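PDB 6O38: acinetobacter secreted protease CpaA from Acinetobacter nosocomialis M2, which is a zinc metalloprotease that probably cleaves protein substrates after type II secretion and binds the chaperone CpaB. Local coordinates for residues Ile83-Ser86 with Trp91-Gln94; Ile16-Ser21 with Thr40-Ser45; Ile67-Leu72 with Ala114-Val119; Leu36-Asn41 with Ile48-Ser53. One frame throughout, in Å; residues are numbered along the deposited sequence.

Interaction 1: residues Ile83-Ser86 with Trp91-Gln94; sequences IFNS and WIAQ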
loop_
_atom_site.group_PDB
_atom_site.type_symbol
_atom_site.label_atom_id
_atom_site.label_comp_id
_atom_site.label_asym_id
_atom_site.label_seq_id
_atom_site.Cartn_x
_atom_site.Cartn_y
_atom_site.Cartn_z
ATOM N N ILE A 83 21.289 6.410 24.056
ATOM C CA ILE A 83 21.523 6.039 25.446
ATOM C C ILE A 83 20.401 5.103 25.868
ATOM O O ILE A 83 19.222 5.470 25.791
ATOM C CB ILE A 83 21.587 7.264 26.374
ATOM C CG1 ILE A 83 22.770 8.159 26.001
ATOM C CG2 ILE A 83 21.686 6.825 27.828
ATOM C CD1 ILE A 83 22.936 9.361 26.904
ATOM N N PHE A 84 20.762 3.900 26.305
ATOM C CA PHE A 84 19.773 2.901 26.675
ATOM C C PHE A 84 18.980 3.360 27.900
ATOM O O PHE A 84 19.317 4.344 28.567
ATOM C CB PHE A 84 20.450 1.555 26.941
ATOM C CG PHE A 84 19.510 0.381 26.907
ATOM C CD1 PHE A 84 18.985 -0.067 25.707
ATOM C CD2 PHE A 84 19.162 -0.280 28.073
ATOM C CE1 PHE A 84 18.123 -1.147 25.672
ATOM C CE2 PHE A 84 18.302 -1.361 28.045
ATOM C CZ PHE A 84 17.782 -1.796 26.842
ATOM N N ASN A 85 17.904 2.633 28.189
ATOM C CA ASN A 85 17.045 2.947 29.328
ATOM C C ASN A 85 16.369 1.658 29.773
ATOM O O ASN A 85 15.518 1.127 29.055
ATOM C CB ASN A 85 16.015 4.011 28.962
ATOM C CG ASN A 85 15.163 4.428 30.144
ATOM O OD1 ASN A 85 14.173 3.774 30.471
ATOM N ND2 ASN A 85 15.542 5.525 30.788
ATOM N N SER A 86 16.746 1.160 30.953
ATOM C CA SER A 86 16.163 -0.082 31.450
ATOM C C SER A 86 14.700 0.093 31.838
ATOM O O SER A 86 13.915 -0.855 31.727
ATOM C CB SER A 86 16.967 -0.603 32.639
ATOM O OG SER A 86 18.308 -0.873 32.268
ATOM N N TRP A 91 16.447 2.171 23.426
ATOM C CA TRP A 91 17.550 3.104 23.236
ATOM C C TRP A 91 16.984 4.494 22.972
ATOM O O TRP A 91 16.308 4.711 21.960
ATOM C CB TRP A 91 18.445 2.662 22.078
ATOM C CG TRP A 91 19.295 1.462 22.376
ATOM C CD1 TRP A 91 18.986 0.156 22.128
ATOM C CD2 TRP A 91 20.600 1.459 22.968
ATOM N NE1 TRP A 91 20.015 -0.659 22.533
ATOM C CE2 TRP A 91 21.018 0.116 23.052
ATOM C CE3 TRP A 91 21.454 2.462 23.436
ATOM C CZ2 TRP A 91 22.252 -0.249 23.586
ATOM C CZ3 TRP A 91 22.679 2.097 23.967
ATOM C CH2 TRP A 91 23.064 0.753 24.039
ATOM N N ILE A 92 17.257 5.428 23.875
ATOM C CA ILE A 92 16.775 6.800 23.747
ATOM C C ILE A 92 17.749 7.584 22.880
ATOM O O ILE A 92 18.958 7.600 23.144
ATOM C CB ILE A 92 16.609 7.456 25.127
ATOM C CG1 ILE A 92 15.635 6.649 25.987
ATOM C CG2 ILE A 92 16.127 8.892 24.978
ATOM C CD1 ILE A 92 15.385 7.250 27.353
ATOM N N ALA A 93 17.226 8.236 21.845
ATOM C CA ALA A 93 18.062 8.980 20.915
ATOM C C ALA A 93 18.414 10.351 21.478
ATOM O O ALA A 93 17.594 11.000 22.135
ATOM C CB ALA A 93 17.356 9.134 19.569
ATOM N N GLN A 94 19.642 10.789 21.211
ATOM C CA GLN A 94 20.146 12.093 21.635
ATOM C C GLN A 94 20.356 12.934 20.377
ATOM O O GLN A 94 21.441 12.943 19.793
ATOM C CB GLN A 94 21.437 11.948 22.438
ATOM C CG GLN A 94 21.381 10.883 23.524
ATOM C CD GLN A 94 20.461 11.261 24.668
ATOM O OE1 GLN A 94 20.359 12.430 25.038
ATOM N NE2 GLN A 94 19.786 10.268 25.236
#

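Interaction 2: residues Ile16-Ser21 with Thr40-Ser45; sequences IPTGYS and TNANNS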
loop_
_atom_site.group_PDB
_atom_site.type_symbol
_atom_site.label_atom_id
_atom_site.label_comp_id
_atom_site.label_asym_id
_atom_site.label_seq_id
_atom_site.Cartn_x
_atom_site.Cartn_y
_atom_site.Cartn_z
ATOM N N ILE A 16 25.424 -4.105 16.021
ATOM C CA ILE A 16 26.292 -3.454 16.998
ATOM C C ILE A 16 26.252 -4.260 18.291
ATOM O O ILE A 16 25.181 -4.411 18.895
ATOM C CB ILE A 16 25.874 -1.993 17.223
ATOM C CG1 ILE A 16 25.915 -1.223 15.902
ATOM C CG2 ILE A 16 26.774 -1.330 18.247
ATOM C CD1 ILE A 16 25.536 0.234 16.029
ATOM N N PRO A 17 27.380 -4.797 18.747
ATOM C CA PRO A 17 27.357 -5.726 19.878
ATOM C C PRO A 17 27.134 -5.021 21.209
ATOM O O PRO A 17 27.344 -3.817 21.358
ATOM C CB PRO A 17 28.746 -6.372 19.828
ATOM C CG PRO A 17 29.608 -5.322 19.218
ATOM C CD PRO A 17 28.741 -4.601 18.217
ATOM N N THR A 18 26.700 -5.813 22.184
ATOM C CA THR A 18 26.442 -5.331 23.529
ATOM C C THR A 18 27.669 -5.544 24.413
ATOM O O THR A 18 28.688 -6.096 23.990
ATOM C CB THR A 18 25.220 -6.032 24.121
ATOM O OG1 THR A 18 24.928 -5.480 25.411
ATOM C CG2 THR A 18 25.481 -7.525 24.262
ATOM N N GLY A 19 27.569 -5.103 25.665
ATOM C CA GLY A 19 28.630 -5.279 26.632
ATOM C C GLY A 19 29.559 -4.097 26.798
ATOM O O GLY A 19 30.460 -4.157 27.645
ATOM N N TYR A 20 29.375 -3.031 26.025
ATOM C CA TYR A 20 30.209 -1.841 26.108
ATOM C C TYR A 20 29.429 -0.721 26.781
ATOM O O TYR A 20 28.275 -0.460 26.424
ATOM C CB TYR A 20 30.676 -1.397 24.719
ATOM C CG TYR A 20 31.513 -2.422 23.989
ATOM C CD1 TYR A 20 32.878 -2.528 24.223
ATOM C CD2 TYR A 20 30.939 -3.280 23.059
ATOM C CE1 TYR A 20 33.648 -3.462 23.554
ATOM C CE2 TYR A 20 31.700 -4.217 22.386
ATOM C CZ TYR A 20 33.054 -4.304 22.638
ATOM O OH TYR A 20 33.812 -5.235 21.969
ATOM N N SER A 21 30.061 -0.063 27.755
ATOM C CA SER A 21 29.420 1.058 28.432
ATOM C C SER A 21 29.434 2.322 27.582
ATOM O O SER A 21 28.557 3.179 27.739
ATOM C CB SER A 21 30.103 1.321 29.775
ATOM O OG SER A 21 29.513 2.425 30.439
ATOM N N THR A 40 19.605 -5.610 21.799
ATOM C CA THR A 40 18.480 -5.643 22.728
ATOM C C THR A 40 18.959 -5.769 24.169
ATOM O O THR A 40 18.486 -5.048 25.055
ATOM C CB THR A 40 17.534 -6.792 22.371
ATOM O OG1 THR A 40 18.299 -7.955 22.029
ATOM C CG2 THR A 40 16.645 -6.407 21.198
ATOM N N ASN A 41 19.894 -6.681 24.421
ATOM C CA ASN A 41 20.479 -6.809 25.747
ATOM C C ASN A 41 21.448 -5.659 25.993
ATOM O O ASN A 41 22.345 -5.410 25.182
ATOM C CB ASN A 41 21.199 -8.152 25.877
ATOM C CG ASN A 41 20.882 -8.862 27.179
ATOM O OD1 ASN A 41 19.904 -8.539 27.854
ATOM N ND2 ASN A 41 21.707 -9.840 27.535
ATOM N N ALA A 42 21.265 -4.951 27.105
ATOM C CA ALA A 42 22.110 -3.807 27.425
ATOM C C ALA A 42 21.883 -3.409 28.875
ATOM O O ALA A 42 20.894 -3.804 29.498
ATOM C CB ALA A 42 21.830 -2.618 26.499
ATOM N N ASN A 43 22.818 -2.621 29.401
ATOM C CA ASN A 43 22.689 -2.044 30.728
ATOM C C ASN A 43 22.069 -0.652 30.625
ATOM O O ASN A 43 21.819 -0.136 29.533
ATOM C CB ASN A 43 24.045 -2.013 31.430
ATOM C CG ASN A 43 24.446 -3.369 31.977
ATOM O OD1 ASN A 43 24.815 -4.271 31.224
ATOM N ND2 ASN A 43 24.375 -3.520 33.295
ATOM N N ASN A 44 21.829 -0.028 31.781
ATOM C CA ASN A 44 20.982 1.162 31.831
ATOM C C ASN A 44 21.577 2.316 31.029
ATOM O O ASN A 44 20.999 2.757 30.031
ATOM C CB ASN A 44 20.751 1.578 33.284
ATOM C CG ASN A 44 19.633 2.595 33.425
ATOM O OD1 ASN A 44 18.706 2.631 32.616
ATOM N ND2 ASN A 44 19.717 3.427 34.457
ATOM N N SER A 45 22.740 2.818 31.447
ATOM C CA SER A 45 23.307 4.035 30.877
ATOM C C SER A 45 24.344 3.752 29.793
ATOM O O SER A 45 25.293 4.526 29.628
ATOM C CB SER A 45 23.913 4.903 31.979
ATOM O OG SER A 45 22.903 5.425 32.825
#

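Interaction 3: residues Ile67-Leu72 with Ala114-Val119; sequences IPLEVL and ATMQKV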
loop_
_atom_site.group_PDB
_atom_site.type_symbol
_atom_site.label_atom_id
_atom_site.label_comp_id
_atom_site.label_asym_id
_atom_site.label_seq_id
_atom_site.Cartn_x
_atom_site.Cartn_y
_atom_site.Cartn_z
ATOM N N ILE A 67 12.414 6.169 18.516
ATOM C CA ILE A 67 12.200 6.942 17.299
ATOM C C ILE A 67 10.987 6.354 16.574
ATOM O O ILE A 67 11.025 5.170 16.203
ATOM C CB ILE A 67 13.439 6.927 16.399
ATOM C CG1 ILE A 67 14.595 7.653 17.090
ATOM C CG2 ILE A 67 13.129 7.558 15.051
ATOM C CD1 ILE A 67 15.885 7.634 16.310
ATOM N N PRO A 68 9.919 7.125 16.364
ATOM C CA PRO A 68 8.717 6.565 15.719
ATOM C C PRO A 68 8.912 6.183 14.260
ATOM O O PRO A 68 8.023 5.537 13.691
ATOM C CB PRO A 68 7.686 7.695 15.856
ATOM C CG PRO A 68 8.207 8.568 16.962
ATOM C CD PRO A 68 9.698 8.495 16.849
ATOM N N LEU A 69 10.026 6.557 13.638
ATOM C CA LEU A 69 10.288 6.154 12.265
ATOM C C LEU A 69 10.733 4.697 12.220
ATOM O O LEU A 69 11.323 4.176 13.171
ATOM C CB LEU A 69 11.354 7.051 11.634
ATOM C CG LEU A 69 11.107 8.561 11.700
ATOM C CD1 LEU A 69 12.204 9.321 10.968
ATOM C CD2 LEU A 69 9.739 8.915 11.138
ATOM N N GLU A 70 10.441 4.036 11.099
ATOM C CA GLU A 70 10.784 2.624 10.973
ATOM C C GLU A 70 12.274 2.421 10.723
ATOM O O GLU A 70 12.876 1.497 11.282
ATOM C CB GLU A 70 9.960 1.976 9.860
ATOM C CG GLU A 70 8.798 1.136 10.371
ATOM C CD GLU A 70 7.923 0.596 9.257
ATOM O OE1 GLU A 70 8.357 0.619 8.086
ATOM O OE2 GLU A 70 6.796 0.150 9.555
ATOM N N VAL A 71 12.883 3.260 9.889
ATOM C CA VAL A 71 14.290 3.127 9.527
ATOM C C VAL A 71 14.938 4.504 9.565
ATOM O O VAL A 71 14.317 5.504 9.188
ATOM C CB VAL A 71 14.459 2.480 8.132
ATOM C CG1 VAL A 71 15.928 2.373 7.760
ATOM C CG2 VAL A 71 13.802 1.107 8.087
ATOM N N LEU A 72 16.184 4.558 10.033
ATOM C CA LEU A 72 16.988 5.772 9.993
ATOM C C LEU A 72 17.970 5.695 8.833
ATOM O O LEU A 72 18.701 4.708 8.698
ATOM C CB LEU A 72 17.752 5.983 11.301
ATOM C CG LEU A 72 16.991 6.499 12.522
ATOM C CD1 LEU A 72 17.875 7.444 13.321
ATOM C CD2 LEU A 72 15.685 7.171 12.125
ATOM N N ALA A 114 22.673 18.367 9.401
ATOM C CA ALA A 114 22.450 17.025 9.922
ATOM C C ALA A 114 21.139 16.456 9.394
ATOM O O ALA A 114 20.135 17.165 9.278
ATOM C CB ALA A 114 22.441 17.044 11.450
ATOM N N THR A 115 21.161 15.163 9.063
ATOM C CA THR A 115 19.973 14.511 8.517
ATOM C C THR A 115 18.809 14.570 9.498
ATOM O O THR A 115 17.663 14.813 9.099
ATOM C CB THR A 115 20.297 13.061 8.150
ATOM O OG1 THR A 115 21.228 13.039 7.060
ATOM C CG2 THR A 115 19.036 12.311 7.745
HETATM N N MSE A 116 19.080 14.365 10.782
HETATM C CA MSE A 116 18.025 14.398 11.788
HETATM C C MSE A 116 18.300 15.442 12.865
HETATM O O MSE A 116 19.384 15.481 13.449
HETATM C CB MSE A 116 17.853 13.019 12.424
HETATM C CG MSE A 116 16.760 12.960 13.473
HETATM SE SE MSE A 116 16.144 11.141 13.772
HETATM C CE MSE A 116 15.499 10.768 11.971
ATOM N N GLN A 117 17.306 16.290 13.120
ATOM C CA GLN A 117 17.412 17.344 14.116
ATOM C C GLN A 117 16.106 17.424 14.893
ATOM O O GLN A 117 15.069 16.921 14.455
ATOM C CB GLN A 117 17.724 18.704 13.471
ATOM C CG GLN A 117 18.968 18.712 12.598
ATOM C CD GLN A 117 19.241 20.070 11.987
ATOM O OE1 GLN A 117 19.230 21.089 12.679
ATOM N NE2 GLN A 117 19.477 20.093 10.681
ATOM N N LYS A 118 16.169 18.056 16.062
ATOM C CA LYS A 118 15.009 18.227 16.926
ATOM C C LYS A 118 14.792 19.706 17.205
ATOM O O LYS A 118 15.717 20.403 17.631
ATOM C CB LYS A 118 15.184 17.465 18.243
ATOM C CG LYS A 118 14.052 17.681 19.235
ATOM C CD LYS A 118 14.056 16.620 20.323
ATOM C CE LYS A 118 14.234 17.240 21.700
ATOM N NZ LYS A 118 13.474 16.503 22.746
ATOM N N VAL A 119 13.572 20.179 16.965
ATOM C CA VAL A 119 13.160 21.525 17.347
ATOM C C VAL A 119 12.287 21.399 18.587
ATOM O O VAL A 119 11.196 20.818 18.534
ATOM C CB VAL A 119 12.414 22.234 16.206
ATOM C CG1 VAL A 119 11.888 23.582 16.675
ATOM C CG2 VAL A 119 13.332 22.410 15.008
#

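Interaction 4: residues Leu36-Asn41 with Ile48-Ser53; sequences LSLPTN and ITIRSS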
loop_
_atom_site.group_PDB
_atom_site.type_symbol
_atom_site.label_atom_id
_atom_site.label_comp_id
_atom_site.label_asym_id
_atom_site.label_seq_id
_atom_site.Cartn_x
_atom_site.Cartn_y
_atom_site.Cartn_z
ATOM N N LEU A 36 22.131 -1.823 9.819
ATOM C CA LEU A 36 22.654 -1.761 11.174
ATOM C C LEU A 36 21.518 -1.936 12.175
ATOM O O LEU A 36 20.348 -1.691 11.869
ATOM C CB LEU A 36 23.378 -0.433 11.440
ATOM C CG LEU A 36 24.745 -0.175 10.796
ATOM C CD1 LEU A 36 24.630 0.096 9.303
ATOM C CD2 LEU A 36 25.447 0.980 11.494
ATOM N N SER A 37 21.879 -2.361 13.383
ATOM C CA SER A 37 20.903 -2.550 14.446
ATOM C C SER A 37 21.595 -2.414 15.793
ATOM O O SER A 37 22.787 -2.699 15.929
ATOM C CB SER A 37 20.211 -3.915 14.343
ATOM O OG SER A 37 21.137 -4.970 14.531
ATOM N N LEU A 38 20.826 -1.969 16.793
ATOM C CA LEU A 38 21.275 -1.818 18.167
ATOM C C LEU A 38 20.956 -3.075 18.973
ATOM O O LEU A 38 19.973 -3.769 18.690
ATOM C CB LEU A 38 20.608 -0.607 18.814
ATOM C CG LEU A 38 20.901 0.744 18.157
ATOM C CD1 LEU A 38 20.133 1.859 18.846
ATOM C CD2 LEU A 38 22.395 1.035 18.164
ATOM N N PRO A 39 21.769 -3.399 19.976
ATOM C CA PRO A 39 21.542 -4.637 20.731
ATOM C C PRO A 39 20.355 -4.513 21.674
ATOM O O PRO A 39 20.117 -3.461 22.271
ATOM C CB PRO A 39 22.851 -4.825 21.503
ATOM C CG PRO A 39 23.362 -3.436 21.687
ATOM C CD PRO A 39 22.965 -2.678 20.448
ATOM N N THR A 40 19.605 -5.610 21.799
ATOM C CA THR A 40 18.480 -5.643 22.728
ATOM C C THR A 40 18.959 -5.769 24.169
ATOM O O THR A 40 18.486 -5.048 25.055
ATOM C CB THR A 40 17.534 -6.792 22.371
ATOM O OG1 THR A 40 18.299 -7.955 22.029
ATOM C CG2 THR A 40 16.645 -6.407 21.198
ATOM N N ASN A 41 19.894 -6.681 24.421
ATOM C CA ASN A 41 20.479 -6.809 25.747
ATOM C C ASN A 41 21.448 -5.659 25.993
ATOM O O ASN A 41 22.345 -5.410 25.182
ATOM C CB ASN A 41 21.199 -8.152 25.877
ATOM C CG ASN A 41 20.882 -8.862 27.179
ATOM O OD1 ASN A 41 19.904 -8.539 27.854
ATOM N ND2 ASN A 41 21.707 -9.840 27.535
ATOM N N ILE A 48 25.833 4.423 22.786
ATOM C CA ILE A 48 26.268 3.984 21.466
ATOM C C ILE A 48 26.211 5.178 20.526
ATOM O O ILE A 48 25.197 5.885 20.476
ATOM C CB ILE A 48 25.400 2.829 20.927
ATOM C CG1 ILE A 48 25.673 1.544 21.709
ATOM C CG2 ILE A 48 25.648 2.616 19.440
ATOM C CD1 ILE A 48 24.980 0.326 21.137
ATOM N N THR A 49 27.296 5.408 19.789
ATOM C CA THR A 49 27.376 6.501 18.830
ATOM C C THR A 49 27.752 5.941 17.467
ATOM O O THR A 49 28.757 5.234 17.338
ATOM C CB THR A 49 28.396 7.557 19.269
ATOM O OG1 THR A 49 27.982 8.133 20.515
ATOM C CG2 THR A 49 28.512 8.656 18.223
ATOM N N ILE A 50 26.948 6.257 16.456
ATOM C CA ILE A 50 27.151 5.776 15.094
ATOM C C ILE A 50 27.640 6.941 14.244
ATOM O O ILE A 50 26.962 7.971 14.137
ATOM C CB ILE A 50 25.868 5.170 14.507
ATOM C CG1 ILE A 50 25.351 4.041 15.399
ATOM C CG2 ILE A 50 26.117 4.662 13.096
ATOM C CD1 ILE A 50 24.050 3.432 14.919
ATOM N N ARG A 51 28.817 6.780 13.643
ATOM C CA ARG A 51 29.374 7.752 12.715
ATOM C C ARG A 51 29.555 7.102 11.351
ATOM O O ARG A 51 29.719 5.883 11.244
ATOM C CB ARG A 51 30.718 8.300 13.210
ATOM C CG ARG A 51 30.634 9.147 14.467
ATOM C CD ARG A 51 32.007 9.675 14.852
ATOM N NE ARG A 51 31.963 10.524 16.039
ATOM C CZ ARG A 51 33.031 11.097 16.585
ATOM N NH1 ARG A 51 32.901 11.853 17.666
ATOM N NH2 ARG A 51 34.232 10.910 16.052
ATOM N N SER A 52 29.528 7.925 10.305
ATOM C CA SER A 52 29.666 7.417 8.948
ATOM C C SER A 52 30.391 8.435 8.083
ATOM O O SER A 52 30.011 9.608 8.047
ATOM C CB SER A 52 28.298 7.093 8.338
ATOM O OG SER A 52 28.429 6.683 6.987
ATOM N N SER A 53 31.436 7.975 7.394
ATOM C CA SER A 53 32.109 8.758 6.366
ATOM C C SER A 53 32.098 8.046 5.020
ATOM O O SER A 53 32.817 8.459 4.103
ATOM C CB SER A 53 33.548 9.074 6.784
ATOM O OG SER A 53 34.320 7.891 6.895
#

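Interaction 1: residues Ile83-Ser86 with Trp91-Gln94
Backbone pairing between I83 and I92 fixes the register: I83 N donates to I92 O at 2.8 Å, nearly straight at 170°, and I92 N returns a bond to I83 O at 2.7 Å. These two bonds define an antiparallel hydrogen-bonded pair.

F84 and W91 meet on the face away from the I83 and I92 side chains. The ring of F84 turns its edge to the face of W91, with 4.6 Å between its centroid and that of the W91 five-membered ring and 68° between the planes, a T-shaped stack. F84 CB adds a CH-pi contact, 3.7 Å from the centroid of the W91 six-membered ring and close to its normal.

Van der Waals contacts occupy the I83 and I92 side. Q94 bends at its second torsion (chi2 -69°), which brings NE2 to 3.7 Å from I83 CD1 and into a weak bond with I92 O. Nearer the turn, I92 CD1 lies 3.7 Å from N85 CB, while N85 OD1 accepts a bond from Q88 N.

The pair forms the hairpin of strands 79-85 and 90-98, flanked by strands 47-52 and 116-121; W91 NE1 is hydrogen-bonded to P39 O in the loop after strand 35-37.

Interaction 2: residues Ile16-Ser21 with Thr40-Ser45
T18 swings OG1 opposite its own backbone N (chi1 -176°), which leaves CG2 wedged between N and the carbonyl carbon and aims the hydroxyl at N41 O. The two segments are loops leading into the strands of a StcE-type beta-sandwich: segment 16-21 runs into strand 22-27, segment 40-45 runs toward strand 47-52, and those strands are parallel neighbours. The loops anticipate that pairing, since the lines from the CA of T18 to that of S21 and from the CA of N41 to that of S45 differ in direction by only 14°.

One side-chain bond carries the contact. T18 OG1 donates to N41 O at 2.6 Å. The hydroxyl stands 42° out of the carbonyl plane, so it comes in from above that plane. Just past the carbonyl, A42 CA lies 3.8 Å from T18 OG1, a modest van der Waals contact. The T18 side chain also touches P39.

Farther along, the chains are spaced more widely: the CA atoms of T18 and A42 are 6.0 Å apart, those of S21 and S45 7.2 Å. A backbone bond between S21 and K47 takes over where the strands begin. Most of the touching residues are exposed, and the buried surface is small, 127 Å². At the strand end of the contact the nearest approach is between two carbonyl oxygens, S21 O and S45 O, 4.0 Å apart.

Interaction 3: residues Ile67-Leu72 with Ala114-Val119
L69, whose side chain faces selenomethionine M116, is tethered through its backbone: the hydroxyl of T62 (OG1) is shared between the successive carbonyls of L69 and E70, hydrogen-bonded to both. The contact that follows is wholly apolar. M116 sends CG opposite its backbone N (chi1 -179°) and then bends at its third torsion (chi3 -61°), which brings the methyl against both L69 and L72. Its CE lies 3.7 Å from L69 CD1, the two side chains meeting tip to tip, and 3.6 Å from L72 CD2, where the chains cross at about a right angle. The selenium is 4.1 Å from L72 CD1; I67 CD1 reaches it more loosely, at 4.3 Å from M116 SE.

Segments 67-72 and 114-119 probably belong to two successive StcE-type beta-sandwich units, consistent with a joint between them. W174, on strand 172-178, packs on both L69 and M116, and Y80 of strand 79-85 touches L72 and M116.

E70 and V71 meet the chaperone: E70 OE1 is hydrogen-bonded to N96 N of the CpaB chain, whose G94 packs against E70 and V71.

Interaction 4: residues Leu36-Asn41 with Ile48-Ser53
L38 and P39 make the closer half of this contact, both against I48. I48 places CG1 opposite its carbonyl carbon (chi1 -71°) and stays extended beyond it, so that CD1 ends against the CD corner of the proline, 3.7 Å from P39 CD. L38 CD2 touches both branches of I48, 3.8 Å from I48 CG2 and 4.0 Å from I48 CD1. The side chains of L38 and I48 run past one another in opposite directions.

Toward I50 the spacing widens. L36 CD2 meets I50 CG2 tip to tip at 4.1 Å, and L38 CD2 is 4.4 Å from I50 CD1. The backbones diverge likewise, with CA atoms 8.3 Å apart at L38 and I48 but 9.6 Å at L36 and I50. Such separations exclude direct strand pairing and are bridged entirely by side chains; L60 fills in beside L36 and I50, and F82 beside L38.

The outward sides are polar. S37 and T49 have their CB atoms directed away from the contact, and exposed R51 forms a salt bridge through NE with E24 OE2. The alternation of I48 and I50 inward with T49 outward is that of a strand with one buried face. Here the strand 47-52 layer lies across hydrophobic side chains from the small sheet of strands 35-37, 58-61 and 71-74, the two-layer packing of a beta-sandwich, in keeping with the StcE family.

Interactions 1, 2 and 4 cluster together at the N-terminal end of the chain, around strands 22-27, 47-52 and 79-85. Interactions 2 and 4 have centres about 10 Å apart, share T40 and N41, and are joined by I16 N to S37 O at 3.0 Å. Interaction 4 reaches interaction 1 where W91 CH2 packs 3.5 Å from I48 CD1, while S86 N to N44 OD1, 3.0 Å, ties interaction 1 to interaction 2; the two polar links are probable hydrogen bonds. Interaction 3 continues toward the next unit, touching interaction 1 where A93 CB meets I67 CD1 at 3.9 Å. All four lie on one side of the chain's centre, and none includes the zinc ligands H498, H502 and H508.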